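PDB 4WOK: UDP-glucose 4-epimerase from Brucella ovis, which probably interconverts UDP-glucose and UDP-galactose by inverting the sugar at C4, using a bound NAD as the redox cofactor. Local coordinates for residues 170-178 and 250-261; 182-192 and 322-330. The protein carries 2 engineered substitutions. All coordinates share one frame; numbering follows the deposited sequence.

Overall arrangement
Interaction 1 (170-178 with 250-261) pairs the last two strands of the parallel Rossmann sheet, whereas interaction 2 (182-192 with 322-330) holds the loop after strand 180-182 against helix 319-326. Their centres lie about 28 Å apart, on opposite sides of the centre of the chain, and although 170-178 and 182-192 adjoin in sequence the two contacts do not otherwise touch. NAD relates them. Tyr178, at the end of interaction 1, belongs to the NAD pocket, with its side chain about 11 Å from the zinc ion; Glu192, at the end of 182-192, binds that zinc ion, and its side chain is about 5 Å from NAD.

Interaction 1: 170-178 and 250-261; sequences GLRYVALRY and LKEAGGNLAVNL. With NAD (nicotinamide-adenine-dinucleotide), chain B.
Asn256 lays its amide over one face of the Tyr173 ring, the two planes 21° apart, and also bonds to the backbone of strand 172-177. From its root outward, Asn256 CB sits 4.0 Å from the centroid of the Tyr173 ring in a CH-pi contact displaced toward the rim. Asn256 CG lies 3.7 Å from Tyr173 CE1. With CG anti to the carbonyl carbon (chi1 -58°), Asn256 OD1 turns back to accept from Tyr173 N at 3.0 Å, the donor standing well above the carbonyl plane and not on a lone pair. ND2 remains near the ring and donates to a water that in turn gives a proton to Leu171 O. Tyr173 CG, between the backbone N and the carbonyl carbon (chi1 69°), turns the ring toward Asn256; helix 150-169 also packs on it through Ala163 and Ala166.

Beyond Asn256, strands 172-177 and 257-260 run parallel at the edge of the seven-stranded Rossmann sheet, the NAD-binding core of the epimerase/dehydratase family. Five backbone hydrogen bonds alternate across them, from Leu257 N to Tyr173 O through to Leu261 N with Arg177 O at 2.7 Å. Val174, Leu176, Leu257 and Val259 share one face, where Leu176 CD2 meets Val259 CG2 at 3.6 Å and Leu250 CG, at the end of helix 236-251, packs antiparallel on Val174 CG2. Ala175, Arg177, Ala258 and Asn260 occupy the other. There Ala258 CB stands 3.7 Å from Arg177 NH2, over one face of a guanidinium that Glu159 holds by a salt bridge and Tyr131 by a hydrogen bond. Past the strand, Tyr178 CB lies beside Leu261 CB; its ring meets the nicotinamide obliquely, Tyr178 CE2 3.4 Å from NAD C5N, and Tyr178 OH, hydrogen-bonded to Ser125, comes within 3.1 Å of NAD O4D.

Interaction 2: 182-192 and 322-330; sequences SGADIDGELGE and IIRTAAPHF. Engineered in segment 322-330: His329 (natural residue Tyr). With ZN (zinc ion), chain C; PO4 (phosphate ion), chain D.
Thr325 OG1 is gripped by three groups: Ala184 N donates to it at 3.1 Å, and it is also hydrogen-bonded to Thr321 O, one turn earlier in its helix, and to His235 NE2. Set between the backbone N and the carbonyl carbon (chi1 57°), OG1 faces the loop, while Thr325 CG2 meets Ile186 CD1 at 3.6 Å. Close by, the chain passes the helix without a side chain at Gly183, whose CA makes a CA-H...O contact with Ile322 O and packs on Ala326 CB. Ile322 packs beside Ser182.

The loop then folds through a type I turn from Asp185 to Gly188, with Asp187 N bonded to Asp185 OD2 in an Asx turn, and returns over His329, an engineered residue that is tyrosine in the natural sequence. Gly191 CA lies over the centre of the His329 imidazole face, 3.9 Å from its centroid and 10° off the normal. Ala184 CB approaches obliquely, 3.7 Å from His329 CD2, and Gly188 O stands 3.2 Å from His329 CE1. At the ring edge His329 ND1 donates to phosphate O3 at 2.9 Å, a phosphate probably brought by the crystallisation liquor. His329 NE2 shares a water with Leu190 O.

Farther along, Phe330 reaches Glu192 O with CZ, and Pro202 of helix 200-209 touches both side chains. The extended chain of Glu192 carries OE1 to the zinc ion at 2.2 Å, where His194, Glu197 and His199 complete the site. The loop is thus tied near one end by a threonine hydroxyl and fixed at the Glu192 end by the metal, while ND1 of His329 carries the proton facing the phosphate, whose negative charge would probably stabilise a positive imidazole.

Interaction 1: 170-178 and 250-261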
loop_
_atom_site.group_PDB
_atom_site.type_symbol
_atom_site.label_atom_id
_atom_site.label_comp_id
_atom_site.label_asym_id
_atom_site.label_seq_id
_atom_site.Cartn_x
_atom_site.Cartn_y
_atom_site.Cartn_z
ATOM N N GLY A 170 -3.313 -6.986 -24.733
ATOM C CA GLY A 170 -2.283 -5.965 -24.839
ATOM C C GLY A 170 -2.312 -4.923 -23.728
ATOM O O GLY A 170 -1.793 -3.815 -23.896
ATOM N N LEU A 171 -2.924 -5.249 -22.592
ATOM C CA LEU A 171 -2.871 -4.319 -21.472
ATOM C C LEU A 171 -1.413 -4.185 -21.008
ATOM O O LEU A 171 -0.628 -5.135 -21.043
ATOM C CB LEU A 171 -3.803 -4.758 -20.326
ATOM C CG LEU A 171 -5.319 -4.722 -20.609
ATOM C CD1 LEU A 171 -6.168 -5.041 -19.352
ATOM C CD2 LEU A 171 -5.789 -3.401 -21.222
ATOM N N ARG A 172 -1.044 -2.959 -20.639
ATOM C CA ARG A 172 0.300 -2.678 -20.142
ATOM C C ARG A 172 0.226 -2.351 -18.660
ATOM O O ARG A 172 -0.685 -1.637 -18.226
ATOM C CB ARG A 172 0.940 -1.521 -20.907
ATOM C CG ARG A 172 1.072 -1.788 -22.410
ATOM C CD ARG A 172 1.854 -0.696 -23.130
ATOM N NE ARG A 172 1.195 0.606 -23.065
ATOM C CZ ARG A 172 0.290 1.035 -23.942
ATOM N NH1 ARG A 172 -0.073 0.263 -24.961
ATOM N NH2 ARG A 172 -0.250 2.240 -23.807
ATOM N N TYR A 173 1.174 -2.851 -17.877
ATOM C CA TYR A 173 1.037 -2.691 -16.435
ATOM C C TYR A 173 2.334 -2.673 -15.677
ATOM O O TYR A 173 3.364 -3.122 -16.162
ATOM C CB TYR A 173 0.162 -3.812 -15.857
ATOM C CG TYR A 173 0.826 -5.167 -15.898
ATOM C CD1 TYR A 173 0.738 -5.966 -17.030
ATOM C CD2 TYR A 173 1.537 -5.653 -14.804
ATOM C CE1 TYR A 173 1.336 -7.210 -17.076
ATOM C CE2 TYR A 173 2.146 -6.890 -14.840
ATOM C CZ TYR A 173 2.039 -7.667 -15.981
ATOM O OH TYR A 173 2.638 -8.906 -16.028
ATOM N N VAL A 174 2.239 -2.171 -14.452
ATOM C CA VAL A 174 3.306 -2.240 -13.473
ATOM C C VAL A 174 2.649 -2.685 -12.189
ATOM O O VAL A 174 1.687 -2.055 -11.741
ATOM C CB VAL A 174 4.006 -0.891 -13.251
ATOM C CG1 VAL A 174 5.029 -0.984 -12.109
ATOM C CG2 VAL A 174 4.676 -0.407 -14.535
ATOM N N ALA A 175 3.142 -3.775 -11.618
ATOM C CA ALA A 175 2.663 -4.230 -10.322
ATOM C C ALA A 175 3.687 -3.796 -9.291
ATOM O O ALA A 175 4.883 -4.008 -9.477
ATOM C CB ALA A 175 2.462 -5.746 -10.305
ATOM N N LEU A 176 3.221 -3.171 -8.214
ATOM C CA LEU A 176 4.123 -2.654 -7.194
ATOM C C LEU A 176 3.895 -3.380 -5.875
ATOM O O LEU A 176 2.799 -3.333 -5.312
ATOM C CB LEU A 176 3.934 -1.146 -7.024
ATOM C CG LEU A 176 4.227 -0.290 -8.262
ATOM C CD1 LEU A 176 3.831 1.162 -8.015
ATOM C CD2 LEU A 176 5.701 -0.377 -8.685
ATOM N N ARG A 177 4.942 -4.048 -5.396
ATOM C CA ARG A 177 4.865 -4.872 -4.197
ATOM C C ARG A 177 5.570 -4.186 -3.027
ATOM O O ARG A 177 6.706 -3.727 -3.158
ATOM C CB ARG A 177 5.497 -6.253 -4.445
ATOM C CG ARG A 177 4.943 -7.016 -5.644
ATOM C CD ARG A 177 5.730 -8.309 -5.877
ATOM N NE ARG A 177 5.259 -9.059 -7.041
ATOM C CZ ARG A 177 6.051 -9.813 -7.807
ATOM N NH1 ARG A 177 7.346 -9.915 -7.531
ATOM N NH2 ARG A 177 5.551 -10.470 -8.843
ATOM N N TYR A 178 4.897 -4.112 -1.883
ATOM C CA TYR A 178 5.524 -3.554 -0.688
ATOM C C TYR A 178 4.856 -4.137 0.541
ATOM O O TYR A 178 3.794 -4.764 0.438
ATOM C CB TYR A 178 5.445 -2.024 -0.684
ATOM C CG TYR A 178 4.057 -1.473 -0.978
ATOM C CD1 TYR A 178 3.596 -1.339 -2.291
ATOM C CD2 TYR A 178 3.225 -1.068 0.055
ATOM C CE1 TYR A 178 2.338 -0.841 -2.555
ATOM C CE2 TYR A 178 1.972 -0.554 -0.196
ATOM C CZ TYR A 178 1.528 -0.448 -1.503
ATOM O OH TYR A 178 0.270 0.055 -1.753
ATOM N N LEU A 250 5.197 3.661 -18.131
ATOM C CA LEU A 250 4.322 3.131 -19.175
ATOM C C LEU A 250 4.044 4.188 -20.230
ATOM O O LEU A 250 3.881 3.867 -21.407
ATOM C CB LEU A 250 3.010 2.613 -18.583
ATOM C CG LEU A 250 3.133 1.375 -17.681
ATOM C CD1 LEU A 250 1.773 0.965 -17.116
ATOM C CD2 LEU A 250 3.763 0.214 -18.441
ATOM N N LYS A 251 3.988 5.450 -19.817
ATOM C CA LYS A 251 3.796 6.532 -20.777
ATOM C C LYS A 251 4.937 6.558 -21.782
ATOM O O LYS A 251 4.713 6.741 -22.975
ATOM C CB LYS A 251 3.697 7.884 -20.073
ATOM C CG LYS A 251 2.284 8.316 -19.733
ATOM C CD LYS A 251 2.270 9.719 -19.132
ATOM C CE LYS A 251 2.769 10.758 -20.126
ATOM N NZ LYS A 251 2.817 12.121 -19.523
ATOM N N GLU A 252 6.155 6.358 -21.285
ATOM C CA GLU A 252 7.362 6.399 -22.113
ATOM C C GLU A 252 7.626 5.056 -22.785
ATOM O O GLU A 252 8.786 4.681 -22.992
ATOM C CB GLU A 252 8.583 6.786 -21.278
ATOM C CG GLU A 252 8.493 8.117 -20.550
ATOM C CD GLU A 252 9.582 8.264 -19.487
ATOM O OE1 GLU A 252 10.306 7.274 -19.228
ATOM O OE2 GLU A 252 9.716 9.368 -18.912
ATOM N N ALA A 253 6.548 4.335 -23.090
ATOM C CA ALA A 253 6.601 3.060 -23.807
ATOM C C ALA A 253 7.390 1.963 -23.085
ATOM O O ALA A 253 7.919 1.055 -23.725
ATOM C CB ALA A 253 7.174 3.274 -25.204
ATOM N N GLY A 254 7.461 2.032 -21.759
ATOM C CA GLY A 254 8.177 1.019 -21.003
ATOM C C GLY A 254 7.477 -0.332 -20.987
ATOM O O GLY A 254 6.269 -0.417 -21.219
ATOM N N GLY A 255 8.232 -1.395 -20.708
ATOM C CA GLY A 255 7.669 -2.733 -20.662
ATOM C C GLY A 255 6.991 -3.037 -19.334
ATOM O O GLY A 255 7.166 -2.312 -18.346
ATOM N N ASN A 256 6.225 -4.120 -19.305
ATOM C CA ASN A 256 5.523 -4.503 -18.088
ATOM C C ASN A 256 6.515 -4.818 -16.974
ATOM O O ASN A 256 7.606 -5.333 -17.226
ATOM C CB ASN A 256 4.614 -5.702 -18.349
ATOM C CG ASN A 256 3.587 -5.432 -19.433
ATOM O OD1 ASN A 256 3.107 -4.306 -19.595
ATOM N ND2 ASN A 256 3.237 -6.472 -20.178
ATOM N N LEU A 257 6.148 -4.487 -15.740
ATOM C CA LEU A 257 7.062 -4.637 -14.611
ATOM C C LEU A 257 6.342 -5.179 -13.391
ATOM O O LEU A 257 5.147 -4.941 -13.209
ATOM C CB LEU A 257 7.701 -3.301 -14.236
ATOM C CG LEU A 257 8.710 -2.596 -15.128
ATOM C CD1 LEU A 257 9.083 -1.263 -14.488
ATOM C CD2 LEU A 257 9.945 -3.470 -15.336
ATOM N N ALA A 258 7.080 -5.904 -12.562
ATOM C CA ALA A 258 6.661 -6.186 -11.195
ATOM C C ALA A 258 7.874 -5.969 -10.302
ATOM O O ALA A 258 8.852 -6.720 -10.384
ATOM C CB ALA A 258 6.115 -7.602 -11.063
ATOM N N VAL A 259 7.834 -4.920 -9.480
ATOM C CA VAL A 259 8.972 -4.585 -8.632
ATOM C C VAL A 259 8.584 -4.333 -7.169
ATOM O O VAL A 259 7.468 -3.915 -6.874
ATOM C CB VAL A 259 9.727 -3.340 -9.165
ATOM C CG1 VAL A 259 10.216 -3.575 -10.597
ATOM C CG2 VAL A 259 8.853 -2.107 -9.101
ATOM N N ASN A 260 9.534 -4.604 -6.273
ATOM C CA ASN A 260 9.424 -4.299 -4.856
ATOM C C ASN A 260 9.651 -2.821 -4.557
ATOM O O ASN A 260 10.471 -2.172 -5.207
ATOM C CB ASN A 260 10.445 -5.104 -4.054
ATOM C CG ASN A 260 10.201 -6.596 -4.102
ATOM O OD1 ASN A 260 9.081 -7.053 -4.327
ATOM N ND2 ASN A 260 11.263 -7.373 -3.867
ATOM N N LEU A 261 8.943 -2.306 -3.558
ATOM C CA LEU A 261 9.168 -0.957 -3.049
ATOM C C LEU A 261 9.564 -1.023 -1.581
ATOM O O LEU A 261 8.920 -1.710 -0.791
ATOM C CB LEU A 261 7.917 -0.094 -3.211
ATOM C CG LEU A 261 7.368 0.078 -4.627
ATOM C CD1 LEU A 261 6.109 0.922 -4.601
ATOM C CD2 LEU A 261 8.420 0.692 -5.533
HETATM P PA NAD B . -7.462 2.087 2.284
HETATM O O1A NAD B . -8.584 1.140 2.665
HETATM O O2A NAD B . -7.193 3.393 2.972
HETATM O O5B NAD B . -7.842 2.558 0.660
HETATM C C5B NAD B . -8.649 1.591 0.024
HETATM C C4B NAD B . -9.603 2.419 -0.877
HETATM O O4B NAD B . -10.284 1.561 -1.802
HETATM C C3B NAD B . -10.627 2.995 0.108
HETATM O O3B NAD B . -10.779 4.359 -0.192
HETATM C C2B NAD B . -11.902 2.178 -0.219
HETATM O O2B NAD B . -13.032 2.932 -0.017
HETATM C C1B NAD B . -11.686 1.890 -1.750
HETATM N N9A NAD B . -12.356 0.648 -2.183
HETATM C C8A NAD B . -12.299 -0.640 -1.607
HETATM N N7A NAD B . -13.012 -1.540 -2.292
HETATM C C5A NAD B . -13.558 -0.806 -3.353
HETATM C C6A NAD B . -14.408 -1.181 -4.416
HETATM N N6A NAD B . -14.854 -2.477 -4.527
HETATM N N1A NAD B . -14.787 -0.257 -5.330
HETATM C C2A NAD B . -14.325 1.026 -5.170
HETATM N N3A NAD B . -13.515 1.531 -4.195
HETATM C C4A NAD B . -13.150 0.557 -3.305
HETATM O O3 NAD B . -6.268 1.017 2.170
HETATM P PN NAD B . -4.810 1.587 1.767
HETATM O O1N NAD B . -4.695 2.957 1.161
HETATM O O2N NAD B . -3.915 1.022 2.814
HETATM O O5D NAD B . -4.177 0.529 0.556
HETATM C C5D NAD B . -4.892 0.547 -0.578
HETATM C C4D NAD B . -4.122 -0.338 -1.559
HETATM O O4D NAD B . -2.733 -0.514 -1.060
HETATM C C3D NAD B . -4.741 -1.750 -1.567
HETATM O O3D NAD B . -4.544 -2.238 -2.856
HETATM C C2D NAD B . -3.842 -2.479 -0.563
HETATM O O2D NAD B . -3.739 -3.832 -0.762
HETATM C C1D NAD B . -2.493 -1.883 -1.033
HETATM N N1N NAD B . -1.426 -2.185 0.048
HETATM C C2N NAD B . -1.493 -1.460 1.235
HETATM C C3N NAD B . -0.522 -1.724 2.237
HETATM C C7N NAD B . -0.584 -0.949 3.527
HETATM O O7N NAD B . 0.265 -1.131 4.404
HETATM N N7N NAD B . -1.606 -0.037 3.701
HETATM C C4N NAD B . 0.451 -2.699 2.009
HETATM C C5N NAD B . 0.486 -3.409 0.809
HETATM C C6N NAD B . -0.472 -3.145 -0.180
HETATM O O HOH W 1 1.512 -5.676 -22.545
HETATM O O HOH W 2 1.076 4.725 -23.101
#

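Interaction 2: 182-192 and 322-330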
loop_
_atom_site.group_PDB
_atom_site.type_symbol
_atom_site.label_atom_id
_atom_site.label_comp_id
_atom_site.label_asym_id
_atom_site.label_seq_id
_atom_site.Cartn_x
_atom_site.Cartn_y
_atom_site.Cartn_z
ATOM N N SER A 182 3.387 3.551 5.672
ATOM C CA SER A 182 3.467 4.246 6.946
ATOM C C SER A 182 3.684 5.745 6.760
ATOM O O SER A 182 3.834 6.228 5.637
ATOM C CB SER A 182 4.592 3.649 7.793
ATOM O OG SER A 182 5.829 3.717 7.104
ATOM N N GLY A 183 3.707 6.469 7.873
ATOM C CA GLY A 183 3.882 7.906 7.860
ATOM C C GLY A 183 2.646 8.608 7.325
ATOM O O GLY A 183 1.549 8.030 7.265
ATOM N N ALA A 184 2.828 9.870 6.951
ATOM C CA ALA A 184 1.754 10.676 6.386
ATOM C C ALA A 184 2.386 11.858 5.674
ATOM O O ALA A 184 3.591 12.087 5.807
ATOM C CB ALA A 184 0.786 11.143 7.470
ATOM N N ASP A 185 1.578 12.596 4.913
ATOM C CA ASP A 185 2.095 13.728 4.145
ATOM C C ASP A 185 2.888 14.679 5.045
ATOM O O ASP A 185 2.461 14.981 6.161
ATOM C CB ASP A 185 0.968 14.500 3.460
ATOM C CG ASP A 185 1.494 15.699 2.695
ATOM O OD1 ASP A 185 2.053 15.490 1.596
ATOM O OD2 ASP A 185 1.387 16.836 3.212
ATOM N N ILE A 186 4.046 15.136 4.573
ATOM C CA ILE A 186 4.932 15.946 5.420
ATOM C C ILE A 186 4.244 17.213 5.958
ATOM O O ILE A 186 4.555 17.679 7.060
ATOM C CB ILE A 186 6.221 16.339 4.664
ATOM C CG1 ILE A 186 7.165 17.135 5.571
ATOM C CG2 ILE A 186 5.895 17.135 3.425
ATOM C CD1 ILE A 186 7.692 16.350 6.748
ATOM N N ASP A 187 3.283 17.748 5.210
ATOM C CA ASP A 187 2.676 19.014 5.595
ATOM C C ASP A 187 1.493 18.870 6.546
ATOM O O ASP A 187 0.876 19.864 6.933
ATOM C CB ASP A 187 2.281 19.793 4.344
ATOM C CG ASP A 187 3.486 20.441 3.677
ATOM O OD1 ASP A 187 4.382 20.911 4.415
ATOM O OD2 ASP A 187 3.555 20.466 2.432
ATOM N N GLY A 188 1.181 17.636 6.935
ATOM C CA GLY A 188 0.279 17.401 8.051
ATOM C C GLY A 188 -1.230 17.374 7.843
ATOM O O GLY A 188 -1.963 17.111 8.799
ATOM N N GLU A 189 -1.714 17.617 6.625
ATOM C CA GLU A 189 -3.169 17.671 6.410
ATOM C C GLU A 189 -3.797 16.402 5.832
ATOM O O GLU A 189 -4.992 16.385 5.540
ATOM C CB GLU A 189 -3.532 18.835 5.492
ATOM C CG GLU A 189 -3.170 20.212 6.034
ATOM C CD GLU A 189 -3.627 21.324 5.103
ATOM O OE1 GLU A 189 -4.540 21.079 4.277
ATOM O OE2 GLU A 189 -3.071 22.441 5.190
ATOM N N LEU A 190 -3.009 15.346 5.664
ATOM C CA LEU A 190 -3.531 14.103 5.085
ATOM C C LEU A 190 -2.954 12.898 5.817
ATOM O O LEU A 190 -1.735 12.743 5.905
ATOM C CB LEU A 190 -3.198 14.036 3.594
ATOM C CG LEU A 190 -3.967 13.086 2.687
ATOM C CD1 LEU A 190 -5.456 13.451 2.613
ATOM C CD2 LEU A 190 -3.330 13.092 1.298
ATOM N N GLY A 191 -3.820 12.040 6.342
ATOM C CA GLY A 191 -3.335 10.953 7.166
ATOM C C GLY A 191 -4.017 9.625 6.934
ATOM O O GLY A 191 -4.810 9.461 6.013
ATOM N N GLU A 192 -3.704 8.669 7.804
ATOM C CA GLU A 192 -4.225 7.322 7.677
ATOM C C GLU A 192 -5.423 7.169 8.611
ATOM O O GLU A 192 -5.250 7.156 9.829
ATOM C CB GLU A 192 -3.124 6.310 8.019
ATOM C CG GLU A 192 -3.573 4.856 8.060
ATOM C CD GLU A 192 -2.401 3.921 8.260
ATOM O OE1 GLU A 192 -2.558 2.707 8.061
ATOM O OE2 GLU A 192 -1.302 4.407 8.594
ATOM N N ILE A 322 9.014 8.871 9.167
ATOM C CA ILE A 322 7.780 8.092 9.277
ATOM C C ILE A 322 7.081 8.429 10.588
ATOM O O ILE A 322 5.894 8.758 10.601
ATOM C CB ILE A 322 8.065 6.585 9.197
ATOM C CG1 ILE A 322 8.456 6.207 7.767
ATOM C CG2 ILE A 322 6.881 5.782 9.701
ATOM C CD1 ILE A 322 8.963 4.789 7.620
ATOM N N ILE A 323 7.829 8.394 11.689
ATOM C CA ILE A 323 7.213 8.627 12.991
ATOM C C ILE A 323 6.726 10.057 13.137
ATOM O O ILE A 323 5.595 10.300 13.545
ATOM C CB ILE A 323 8.177 8.328 14.143
ATOM C CG1 ILE A 323 8.530 6.839 14.162
ATOM C CG2 ILE A 323 7.544 8.756 15.454
ATOM C CD1 ILE A 323 7.327 5.930 14.155
ATOM N N ARG A 324 7.598 11.001 12.802
ATOM C CA ARG A 324 7.297 12.417 12.935
ATOM C C ARG A 324 6.052 12.843 12.135
ATOM O O ARG A 324 5.245 13.652 12.602
ATOM C CB ARG A 324 8.510 13.231 12.489
ATOM C CG ARG A 324 8.622 14.594 13.118
ATOM C CD ARG A 324 9.854 15.324 12.604
ATOM N NE ARG A 324 11.088 14.617 12.934
ATOM C CZ ARG A 324 11.815 14.854 14.023
ATOM N NH1 ARG A 324 11.432 15.782 14.893
ATOM N NH2 ARG A 324 12.926 14.166 14.241
ATOM N N THR A 325 5.882 12.303 10.935
ATOM C CA THR A 325 4.764 12.753 10.109
ATOM C C THR A 325 3.458 12.059 10.483
ATOM O O THR A 325 2.387 12.627 10.303
ATOM C CB THR A 325 5.050 12.561 8.597
ATOM O OG1 THR A 325 5.340 11.187 8.314
ATOM C CG2 THR A 325 6.240 13.401 8.202
ATOM N N ALA A 326 3.539 10.849 11.025
ATOM C CA ALA A 326 2.325 10.131 11.414
ATOM C C ALA A 326 1.790 10.582 12.775
ATOM O O ALA A 326 0.582 10.696 12.970
ATOM C CB ALA A 326 2.580 8.633 11.425
ATOM N N ALA A 327 2.703 10.846 13.707
ATOM C CA ALA A 327 2.333 11.099 15.101
ATOM C C ALA A 327 1.205 12.130 15.320
ATOM O O ALA A 327 0.294 11.871 16.109
ATOM C CB ALA A 327 3.577 11.504 15.888
ATOM N N PRO A 328 1.241 13.289 14.627
ATOM C CA PRO A 328 0.171 14.273 14.864
ATOM C C PRO A 328 -1.228 13.795 14.510
ATOM O O PRO A 328 -2.210 14.388 14.966
ATOM C CB PRO A 328 0.571 15.442 13.951
ATOM C CG PRO A 328 2.044 15.311 13.810
ATOM C CD PRO A 328 2.283 13.838 13.738
ATOM N N HIS A 329 -1.329 12.739 13.712
ATOM C CA HIS A 329 -2.631 12.234 13.332
ATOM C C HIS A 329 -3.214 11.268 14.354
ATOM O O HIS A 329 -4.371 10.883 14.248
ATOM C CB HIS A 329 -2.546 11.562 11.964
ATOM C CG HIS A 329 -2.245 12.519 10.855
ATOM N ND1 HIS A 329 -3.207 13.326 10.295
ATOM C CD2 HIS A 329 -1.082 12.816 10.229
ATOM C CE1 HIS A 329 -2.650 14.072 9.349
ATOM N NE2 HIS A 329 -1.367 13.779 9.290
ATOM N N PHE A 330 -2.428 10.886 15.353
ATOM C CA PHE A 330 -2.922 9.926 16.329
ATOM C C PHE A 330 -2.833 10.464 17.750
ATOM O O PHE A 330 -2.597 9.717 18.677
ATOM C CB PHE A 330 -2.157 8.608 16.212
ATOM C CG PHE A 330 -2.321 7.944 14.874
ATOM C CD1 PHE A 330 -3.511 7.305 14.543
ATOM C CD2 PHE A 330 -1.296 7.970 13.951
ATOM C CE1 PHE A 330 -3.679 6.705 13.298
ATOM C CE2 PHE A 330 -1.450 7.370 12.700
ATOM C CZ PHE A 330 -2.642 6.737 12.376
HETATM ZN ZN ZN C . -4.244 1.536 8.897
HETATM P P PO4 D . -6.732 13.972 12.503
HETATM O O1 PO4 D . -6.320 15.420 12.363
HETATM O O2 PO4 D . -6.805 13.589 13.973
HETATM O O3 PO4 D . -5.720 13.122 11.765
HETATM O O4 PO4 D . -8.094 13.773 11.881
HETATM O O HOH W 3 -0.209 14.642 6.871
HETATM O O HOH W 4 2.084 14.911 9.395
#